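Side-chain contacts in peptidoglycan glycosyltransferase (Atopobium parvulum, PDB 4OVD), which belongs to the penicillin-binding proteins, pairing a dimerisation domain with the penicillin-binding domain characteristic of this family: residues Met251-Arg256 with Ala424-Ala429; Lys298-Ser303 with Glu371-Phe376; Ile304-Asn309 with Ser462-Met467. One frame throughout, in Å; residues are numbered along the deposited sequence.

Interaction 1. Residues Met251-Arg256 with Ala424-Ala429; sequences MAMNPR and AYTAVA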
loop_
_atom_site.group_PDB
_atom_site.type_symbol
_atom_site.label_atom_id
_atom_site.label_comp_id
_atom_site.label_asym_id
_atom_site.label_seq_id
_atom_site.Cartn_x
_atom_site.Cartn_y
_atom_site.Cartn_z
HETATM N N MSE A 251 5.209 1.749 3.781
HETATM C CA MSE A 251 5.687 1.849 2.402
HETATM C C MSE A 251 5.853 3.288 1.994
HETATM O O MSE A 251 5.064 4.138 2.405
HETATM C CB MSE A 251 4.670 1.179 1.440
HETATM C CG MSE A 251 4.856 1.665 -0.021
HETATM SE SE MSE A 251 3.923 0.591 -1.406
HETATM C CE MSE A 251 4.472 -1.253 -1.042
ATOM N N ALA A 252 6.888 3.586 1.226
ATOM C CA ALA A 252 7.089 4.917 0.704
ATOM C C ALA A 252 7.196 4.680 -0.798
ATOM O O ALA A 252 7.957 3.824 -1.185
ATOM C CB ALA A 252 8.353 5.517 1.234
HETATM N N MSE A 253 6.512 5.480 -1.612
HETATM C CA MSE A 253 6.462 5.281 -3.036
HETATM C C MSE A 253 6.325 6.584 -3.736
HETATM O O MSE A 253 5.996 7.566 -3.154
HETATM C CB MSE A 253 5.239 4.400 -3.419
HETATM C CG MSE A 253 3.839 5.048 -3.789
HETATM SE SE MSE A 253 2.813 3.486 -4.412
HETATM C CE MSE A 253 3.262 3.664 -6.295
ATOM N N ASN A 254 6.615 6.565 -5.022
ATOM C CA ASN A 254 6.507 7.696 -5.856
ATOM C C ASN A 254 5.140 7.519 -6.515
ATOM O O ASN A 254 4.923 6.558 -7.256
ATOM C CB ASN A 254 7.638 7.671 -6.883
ATOM C CG ASN A 254 7.611 8.842 -7.790
ATOM O OD1 ASN A 254 6.595 9.198 -8.309
ATOM N ND2 ASN A 254 8.734 9.454 -7.973
ATOM N N PRO A 255 4.211 8.452 -6.252
ATOM C CA PRO A 255 2.889 8.374 -6.797
ATOM C C PRO A 255 2.813 8.667 -8.299
ATOM O O PRO A 255 1.797 8.378 -8.911
ATOM C CB PRO A 255 2.108 9.422 -5.993
ATOM C CG PRO A 255 3.125 10.376 -5.551
ATOM C CD PRO A 255 4.373 9.592 -5.339
ATOM N N ARG A 256 3.856 9.195 -8.904
ATOM C CA ARG A 256 3.808 9.444 -10.340
ATOM C C ARG A 256 4.425 8.317 -11.170
ATOM O O ARG A 256 3.955 8.030 -12.226
ATOM C CB ARG A 256 4.538 10.709 -10.707
ATOM C CG ARG A 256 4.512 10.971 -12.209
ATOM C CD ARG A 256 5.262 12.246 -12.558
ATOM N NE ARG A 256 6.702 12.120 -12.274
ATOM C CZ ARG A 256 7.624 11.576 -13.086
ATOM N NH1 ARG A 256 7.310 11.042 -14.279
ATOM N NH2 ARG A 256 8.889 11.541 -12.682
ATOM N N ALA A 424 -4.992 3.084 -5.363
ATOM C CA ALA A 424 -6.073 4.022 -5.630
ATOM C C ALA A 424 -5.665 5.448 -5.301
ATOM O O ALA A 424 -5.916 6.348 -6.120
ATOM C CB ALA A 424 -7.310 3.642 -4.838
ATOM N N TYR A 425 -4.981 5.656 -4.150
ATOM C CA TYR A 425 -4.560 6.991 -3.767
ATOM C C TYR A 425 -3.635 7.621 -4.807
ATOM O O TYR A 425 -3.644 8.857 -4.980
ATOM C CB TYR A 425 -3.878 6.952 -2.403
ATOM C CG TYR A 425 -4.839 7.018 -1.228
ATOM C CD1 TYR A 425 -5.915 6.195 -1.112
ATOM C CD2 TYR A 425 -4.637 7.942 -0.232
ATOM C CE1 TYR A 425 -6.768 6.229 0.035
ATOM C CE2 TYR A 425 -5.472 8.038 0.862
ATOM C CZ TYR A 425 -6.532 7.182 1.015
ATOM O OH TYR A 425 -7.366 7.368 2.111
ATOM N N THR A 426 -2.865 6.797 -5.527
ATOM C CA THR A 426 -1.992 7.364 -6.533
ATOM C C THR A 426 -2.796 8.204 -7.536
ATOM O O THR A 426 -2.286 9.205 -7.937
ATOM C CB THR A 426 -1.035 6.392 -7.268
ATOM O OG1 THR A 426 -1.759 5.464 -8.102
ATOM C CG2 THR A 426 -0.174 5.677 -6.289
ATOM N N ALA A 427 -4.009 7.811 -7.913
ATOM C CA ALA A 427 -4.803 8.590 -8.824
ATOM C C ALA A 427 -5.067 9.990 -8.285
ATOM O O ALA A 427 -5.006 10.978 -9.027
ATOM C CB ALA A 427 -6.109 7.892 -9.162
ATOM N N VAL A 428 -5.314 10.095 -6.985
ATOM C CA VAL A 428 -5.538 11.423 -6.406
ATOM C C VAL A 428 -4.234 12.207 -6.407
ATOM O O VAL A 428 -4.188 13.440 -6.637
ATOM C CB VAL A 428 -6.140 11.306 -4.994
ATOM C CG1 VAL A 428 -6.154 12.642 -4.281
ATOM C CG2 VAL A 428 -7.535 10.755 -5.085
ATOM N N ALA A 429 -3.136 11.510 -6.173
ATOM C CA ALA A 429 -1.844 12.206 -6.120
ATOM C C ALA A 429 -1.193 12.392 -7.484
ATOM O O ALA A 429 -0.173 13.038 -7.560
ATOM C CB ALA A 429 -0.875 11.439 -5.238
#
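Thr426, on helix 418-429, is met by Met253, the last residue of strand 248-253, and by Pro255, just beyond it. Its CG2 methyl lies 4.0 Å from CE of Met253, a selenomethionine. The SE atom follows at 4.2 Å from CG2. The two side chains lie nearly perpendicular, and the selenomethionine chain bends at chi3 (-92°) before its CE reaches the threonine. With chi1 at 67°, Thr426 tucks OG1 between its own backbone N and carbonyl carbon, which leaves CG2 for the strand. OG1 is engaged by Arg423 O and Val435 N. Thr426 CB itself lies 3.8 Å from Pro255 O. One turn further on, the Ala429 CB methyl packs on the proline ring, 3.7 Å from Pro255 CB and 4.2 Å from Pro255 CG.

Pro255 sits within an Asx turn. Asn254 OD1 accepts from Arg256 N at 2.8 Å, with the donor in the carbonyl plane, and also from Thr257 N. The turn carries the chain out of the five-stranded antiparallel sheet of the penicillin-binding domain, where the helix lies beside it. Met526 of the neighbouring strand touches both Met253 and Thr426. The groups that meet between sheet and helix are apolar, apart from one backbone oxygen. That oxygen, Pro255 O, is buried among them with no polar partner in the model.

Interaction 2. Residues Lys298-Ser303 with Glu371-Phe376; sequences KVITTS and EGIDKF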
loop_
_atom_site.group_PDB
_atom_site.type_symbol
_atom_site.label_atom_id
_atom_site.label_comp_id
_atom_site.label_asym_id
_atom_site.label_seq_id
_atom_site.Cartn_x
_atom_site.Cartn_y
_atom_site.Cartn_z
ATOM N N LYS A 298 -12.572 6.204 2.370
ATOM C CA LYS A 298 -13.490 7.302 2.086
ATOM C C LYS A 298 -12.998 8.241 0.985
ATOM O O LYS A 298 -13.768 8.964 0.427
ATOM C CB LYS A 298 -13.792 8.075 3.332
ATOM C CG LYS A 298 -14.461 7.215 4.364
ATOM C CD LYS A 298 -14.751 7.997 5.610
ATOM C CE LYS A 298 -15.221 7.058 6.706
ATOM N NZ LYS A 298 -15.517 7.770 7.934
ATOM N N VAL A 299 -11.717 8.225 0.691
ATOM C CA VAL A 299 -11.146 9.029 -0.395
ATOM C C VAL A 299 -11.636 8.494 -1.754
ATOM O O VAL A 299 -11.841 9.251 -2.709
ATOM C CB VAL A 299 -9.632 8.954 -0.256
ATOM C CG1 VAL A 299 -8.964 9.422 -1.532
ATOM C CG2 VAL A 299 -9.216 9.801 0.956
ATOM N N ILE A 300 -11.842 7.177 -1.820
ATOM C CA ILE A 300 -12.381 6.527 -3.020
ATOM C C ILE A 300 -13.846 6.904 -3.190
ATOM O O ILE A 300 -14.286 7.324 -4.227
ATOM C CB ILE A 300 -12.147 4.993 -2.918
ATOM C CG1 ILE A 300 -10.634 4.802 -3.031
ATOM C CG2 ILE A 300 -12.762 4.254 -4.048
ATOM C CD1 ILE A 300 -10.093 3.542 -2.484
ATOM N N THR A 301 -14.623 6.761 -2.135
ATOM C CA THR A 301 -16.022 7.115 -2.183
ATOM C C THR A 301 -16.222 8.567 -2.584
ATOM O O THR A 301 -17.113 8.886 -3.401
ATOM C CB THR A 301 -16.633 6.894 -0.823
ATOM O OG1 THR A 301 -16.392 5.512 -0.471
ATOM C CG2 THR A 301 -18.123 7.342 -0.826
ATOM N N THR A 302 -15.443 9.489 -2.008
ATOM C CA THR A 302 -15.671 10.901 -2.369
ATOM C C THR A 302 -15.180 11.178 -3.764
ATOM O O THR A 302 -15.776 12.000 -4.481
ATOM C CB THR A 302 -15.032 11.849 -1.340
ATOM O OG1 THR A 302 -13.696 11.405 -1.113
ATOM C CG2 THR A 302 -15.670 11.693 0.006
ATOM N N SER A 303 -14.067 10.568 -4.149
ATOM C CA SER A 303 -13.608 10.723 -5.528
ATOM C C SER A 303 -14.665 10.314 -6.566
ATOM O O SER A 303 -14.873 10.996 -7.573
ATOM C CB SER A 303 -12.376 9.888 -5.760
ATOM O OG SER A 303 -11.366 10.453 -4.975
ATOM N N GLU A 371 -19.239 0.911 -10.226
ATOM C CA GLU A 371 -18.398 1.181 -11.397
ATOM C C GLU A 371 -17.136 1.899 -11.006
ATOM O O GLU A 371 -16.073 1.595 -11.522
ATOM C CB GLU A 371 -19.132 1.979 -12.477
ATOM C CG GLU A 371 -20.137 1.094 -13.213
ATOM C CD GLU A 371 -21.088 1.881 -14.089
ATOM O OE1 GLU A 371 -21.131 3.134 -13.982
ATOM O OE2 GLU A 371 -21.823 1.226 -14.849
ATOM N N GLY A 372 -17.228 2.797 -10.030
ATOM C CA GLY A 372 -16.051 3.529 -9.611
ATOM C C GLY A 372 -15.047 2.660 -8.891
ATOM O O GLY A 372 -13.859 2.844 -9.076
ATOM N N ILE A 373 -15.527 1.839 -7.961
ATOM C CA ILE A 373 -14.689 0.909 -7.206
ATOM C C ILE A 373 -13.853 0.117 -8.187
ATOM O O ILE A 373 -12.648 -0.099 -7.992
ATOM C CB ILE A 373 -15.599 -0.138 -6.492
ATOM C CG1 ILE A 373 -16.299 0.518 -5.343
ATOM C CG2 ILE A 373 -14.888 -1.358 -5.988
ATOM C CD1 ILE A 373 -15.452 1.489 -4.617
ATOM N N ASP A 374 -14.532 -0.335 -9.242
ATOM C CA ASP A 374 -13.929 -1.159 -10.254
ATOM C C ASP A 374 -12.904 -0.363 -11.047
ATOM O O ASP A 374 -11.811 -0.827 -11.280
ATOM C CB ASP A 374 -15.013 -1.702 -11.158
ATOM C CG ASP A 374 -14.522 -2.798 -12.032
ATOM O OD1 ASP A 374 -14.449 -3.936 -11.519
ATOM O OD2 ASP A 374 -14.273 -2.536 -13.226
ATOM N N LYS A 375 -13.243 0.867 -11.426
ATOM C CA LYS A 375 -12.318 1.669 -12.162
ATOM C C LYS A 375 -11.078 1.941 -11.295
ATOM O O LYS A 375 -9.978 2.024 -11.804
ATOM C CB LYS A 375 -13.047 2.983 -12.486
ATOM C CG LYS A 375 -12.599 3.749 -13.709
ATOM C CD LYS A 375 -13.628 4.831 -14.001
ATOM C CE LYS A 375 -13.538 5.383 -15.419
ATOM N NZ LYS A 375 -12.184 5.877 -15.781
ATOM N N PHE A 376 -11.259 2.100 -9.974
ATOM C CA PHE A 376 -10.136 2.344 -9.069
ATOM C C PHE A 376 -9.294 1.097 -8.803
ATOM O O PHE A 376 -8.322 1.148 -7.987
ATOM C CB PHE A 376 -10.615 2.903 -7.744
ATOM C CG PHE A 376 -10.600 4.407 -7.635
ATOM C CD1 PHE A 376 -9.405 5.059 -7.381
ATOM C CD2 PHE A 376 -11.762 5.166 -7.710
ATOM C CE1 PHE A 376 -9.351 6.433 -7.212
ATOM C CE2 PHE A 376 -11.712 6.526 -7.531
ATOM C CZ PHE A 376 -10.503 7.168 -7.282
#
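Val299 O is gripped twice by Ser303, the residue that meets Phe376 across this contact. Ser303 N donates to it at 3.0 Å and Ser303 OG at 2.6 Å, the hydroxyl tilted 22° from the carbonyl plane. Both belong to helix 298-307 of the penicillin-binding domain. This helix starts at Lys298, which by sequence is the lysine of the family's SxxK motif. Lys298 NZ bonds to Ser351 OG and Asn353 OD1, the serine and asparagine that fit the SxN motif.

The contact lies on another side of the helix, against the end of helix 366-375. Ser303 chi1 is -67°, which puts OG beside its backbone N and turns the hydroxyl back to its own helix. CB is then the part that meets the ring, 3.6 Å from Phe376 CZ. One turn earlier, Ile300 has chi1 at -68°, which puts CG1 beside the backbone N and CG2 anti to it. The CG2 methyl lies 3.9 Å from Phe376 CD2 and also 3.9 Å from Ile373 CD1. The two isoleucine chains are roughly perpendicular, whereas Ile300 and Phe376 run alongside, pointing opposite ways. Both approaches to the ring are oblique, CG2 of Ile300 by CD2 and CG, CB of Ser303 by CZ and CE2. Ala424 of helix 418-429 packs on Phe376 as well. The packing across the contact is apolar and buried. Phe376 lies just past helix 366-375, yet its backbone is still tied to the last turn: Phe376 N donates to Gly372 O at 2.8 Å.

Interaction 3. Residues Ile304-Asn309 with Ser462-Met467; sequences IGVDNN and SAELDM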
loop_
_atom_site.group_PDB
_atom_site.type_symbol
_atom_site.label_atom_id
_atom_site.label_comp_id
_atom_site.label_asym_id
_atom_site.label_seq_id
_atom_site.Cartn_x
_atom_site.Cartn_y
_atom_site.Cartn_z
ATOM N N ILE A 304 -15.318 9.193 -6.342
ATOM C CA ILE A 304 -16.336 8.725 -7.247
ATOM C C ILE A 304 -17.506 9.700 -7.415
ATOM O O ILE A 304 -17.935 9.933 -8.535
ATOM C CB ILE A 304 -16.844 7.347 -6.784
ATOM C CG1 ILE A 304 -15.753 6.312 -6.947
ATOM C CG2 ILE A 304 -18.039 6.904 -7.610
ATOM C CD1 ILE A 304 -16.119 5.002 -6.214
ATOM N N GLY A 305 -17.992 10.263 -6.301
ATOM C CA GLY A 305 -19.051 11.207 -6.321
ATOM C C GLY A 305 -18.666 12.480 -7.039
ATOM O O GLY A 305 -19.361 12.980 -7.942
ATOM N N VAL A 306 -17.504 12.962 -6.702
ATOM C CA VAL A 306 -17.028 14.197 -7.271
ATOM C C VAL A 306 -16.766 14.002 -8.749
ATOM O O VAL A 306 -17.161 14.799 -9.593
ATOM C CB VAL A 306 -15.744 14.642 -6.558
ATOM C CG1 VAL A 306 -15.081 15.792 -7.342
ATOM C CG2 VAL A 306 -16.042 15.083 -5.133
ATOM N N ASP A 307 -16.135 12.894 -9.094
ATOM C CA ASP A 307 -15.821 12.682 -10.486
ATOM C C ASP A 307 -17.089 12.484 -11.257
ATOM O O ASP A 307 -17.104 12.672 -12.438
ATOM C CB ASP A 307 -14.896 11.496 -10.721
ATOM C CG ASP A 307 -14.122 11.660 -12.057
ATOM O OD1 ASP A 307 -13.442 12.735 -12.280
ATOM O OD2 ASP A 307 -14.218 10.722 -12.859
ATOM N N ASN A 308 -18.151 12.024 -10.621
ATOM C CA ASN A 308 -19.430 11.907 -11.350
ATOM C C ASN A 308 -20.259 13.211 -11.271
ATOM O O ASN A 308 -21.390 13.257 -11.705
ATOM C CB ASN A 308 -20.222 10.747 -10.801
ATOM C CG ASN A 308 -19.839 9.425 -11.463
ATOM O OD1 ASN A 308 -20.316 9.133 -12.504
ATOM N ND2 ASN A 308 -19.051 8.628 -10.813
ATOM N N ASN A 309 -19.705 14.240 -10.637
ATOM C CA ASN A 309 -20.339 15.571 -10.547
ATOM C C ASN A 309 -21.653 15.527 -9.754
ATOM O O ASN A 309 -22.643 16.176 -10.079
ATOM C CB ASN A 309 -20.569 16.186 -11.931
ATOM C CG ASN A 309 -19.258 16.402 -12.754
ATOM O OD1 ASN A 309 -19.223 16.130 -13.929
ATOM N ND2 ASN A 309 -18.205 16.833 -12.125
ATOM N N SER A 462 -7.602 17.156 -7.736
ATOM C CA SER A 462 -7.336 18.364 -7.010
ATOM C C SER A 462 -8.346 18.641 -5.897
ATOM O O SER A 462 -7.965 19.108 -4.857
ATOM C CB SER A 462 -7.370 19.579 -7.974
ATOM O OG SER A 462 -6.329 19.435 -8.892
ATOM N N ALA A 463 -9.636 18.409 -6.120
ATOM C CA ALA A 463 -10.629 18.644 -5.082
ATOM C C ALA A 463 -10.378 17.615 -3.943
ATOM O O ALA A 463 -10.424 17.968 -2.794
ATOM C CB ALA A 463 -12.032 18.478 -5.652
ATOM N N GLU A 464 -10.029 16.360 -4.277
ATOM C CA GLU A 464 -9.740 15.381 -3.258
ATOM C C GLU A 464 -8.468 15.737 -2.442
ATOM O O GLU A 464 -8.453 15.581 -1.191
ATOM C CB GLU A 464 -9.597 14.013 -3.842
ATOM C CG GLU A 464 -10.873 13.454 -4.422
ATOM C CD GLU A 464 -11.914 13.062 -3.372
ATOM O OE1 GLU A 464 -11.572 12.429 -2.334
ATOM O OE2 GLU A 464 -13.103 13.396 -3.602
ATOM N N LEU A 465 -7.409 16.174 -3.108
ATOM C CA LEU A 465 -6.217 16.568 -2.396
ATOM C C LEU A 465 -6.526 17.724 -1.441
ATOM O O LEU A 465 -6.004 17.760 -0.303
ATOM C CB LEU A 465 -5.106 17.024 -3.342
ATOM C CG LEU A 465 -4.303 15.976 -4.101
ATOM C CD1 LEU A 465 -3.347 16.663 -5.114
ATOM C CD2 LEU A 465 -3.545 15.053 -3.139
ATOM N N ASP A 466 -7.327 18.684 -1.922
ATOM C CA ASP A 466 -7.745 19.794 -1.081
ATOM C C ASP A 466 -8.424 19.281 0.194
ATOM O O ASP A 466 -8.135 19.744 1.288
ATOM C CB ASP A 466 -8.655 20.781 -1.807
ATOM C CG ASP A 466 -8.823 22.081 -1.023
ATOM O OD1 ASP A 466 -7.828 22.826 -0.920
ATOM O OD2 ASP A 466 -9.935 22.355 -0.510
HETATM N N MSE A 467 -9.309 18.318 0.067
HETATM C CA MSE A 467 -9.969 17.795 1.231
HETATM C C MSE A 467 -9.020 16.995 2.091
HETATM O O MSE A 467 -9.083 17.093 3.290
HETATM C CB MSE A 467 -11.213 16.967 0.974
HETATM C CG MSE A 467 -12.232 17.798 0.259
HETATM SE SE MSE A 467 -13.911 16.842 -0.056
HETATM C CE MSE A 467 -13.381 15.684 -1.564
#
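Val306 carries this contact with Ala463, Glu464 and Met467. Its chi1 of 169° sets CG1 anti to the backbone N and CG2 beside that N, and each branch finds a different neighbour. CG1 of Val306 lies 4.4 Å from Ala463 CB, a loose methyl contact. CG2 of Val306 sits 3.7 Å from Glu464 OE2, and the two side chains pass alongside, pointing opposite ways. The glutamate chain is bent at chi2 (-71°), which brings its carboxylate to the valine. Its other oxygen, OE1, has a probable hydrogen bond with Thr302 OG1, one turn earlier on the helix of Val306. Met467, a selenomethionine, reaches Val306 CG2 with CE at 4.5 Å.

Helix 298-307 and helix 458-474 thus pack together within the helical part of the penicillin-binding domain. Next along, Asp307 OD1 bonds to Ser457 N and Thr460 OG1, which ties the end of the first helix to the start of the second.

Asn308 then folds back on the helix. Its ND2 donates to Ile304 O at 2.9 Å, with an N-H...O angle of 163°. Asn308 N reaches the same oxygen from the opposite face of the carbonyl plane. Asn309 completes a Schellman motif. Its phi is positive, and Asn309 N donates to Val306 O at 2.8 Å.

Helix 298-307 is common to interactions 2 and 3, whose centres lie about 10 Å apart. Both contacts therefore pack on the helix that begins with the SxxK lysine. Ile304 CD1 also packs 3.7 Å from Ile373 N, between the two contacts. Interaction 1 is about 15 Å from interaction 2 and about 16 Å from interaction 3, centre to centre. Helix 418-429, of interaction 1, touches both other contacts. Ala424 CB comes 3.6 Å from Ile300 CD1, and Val428 CG1 lies 3.7 Å from Glu464 CB. The bound calcium ion is about 14 Å from the Met467 side chain.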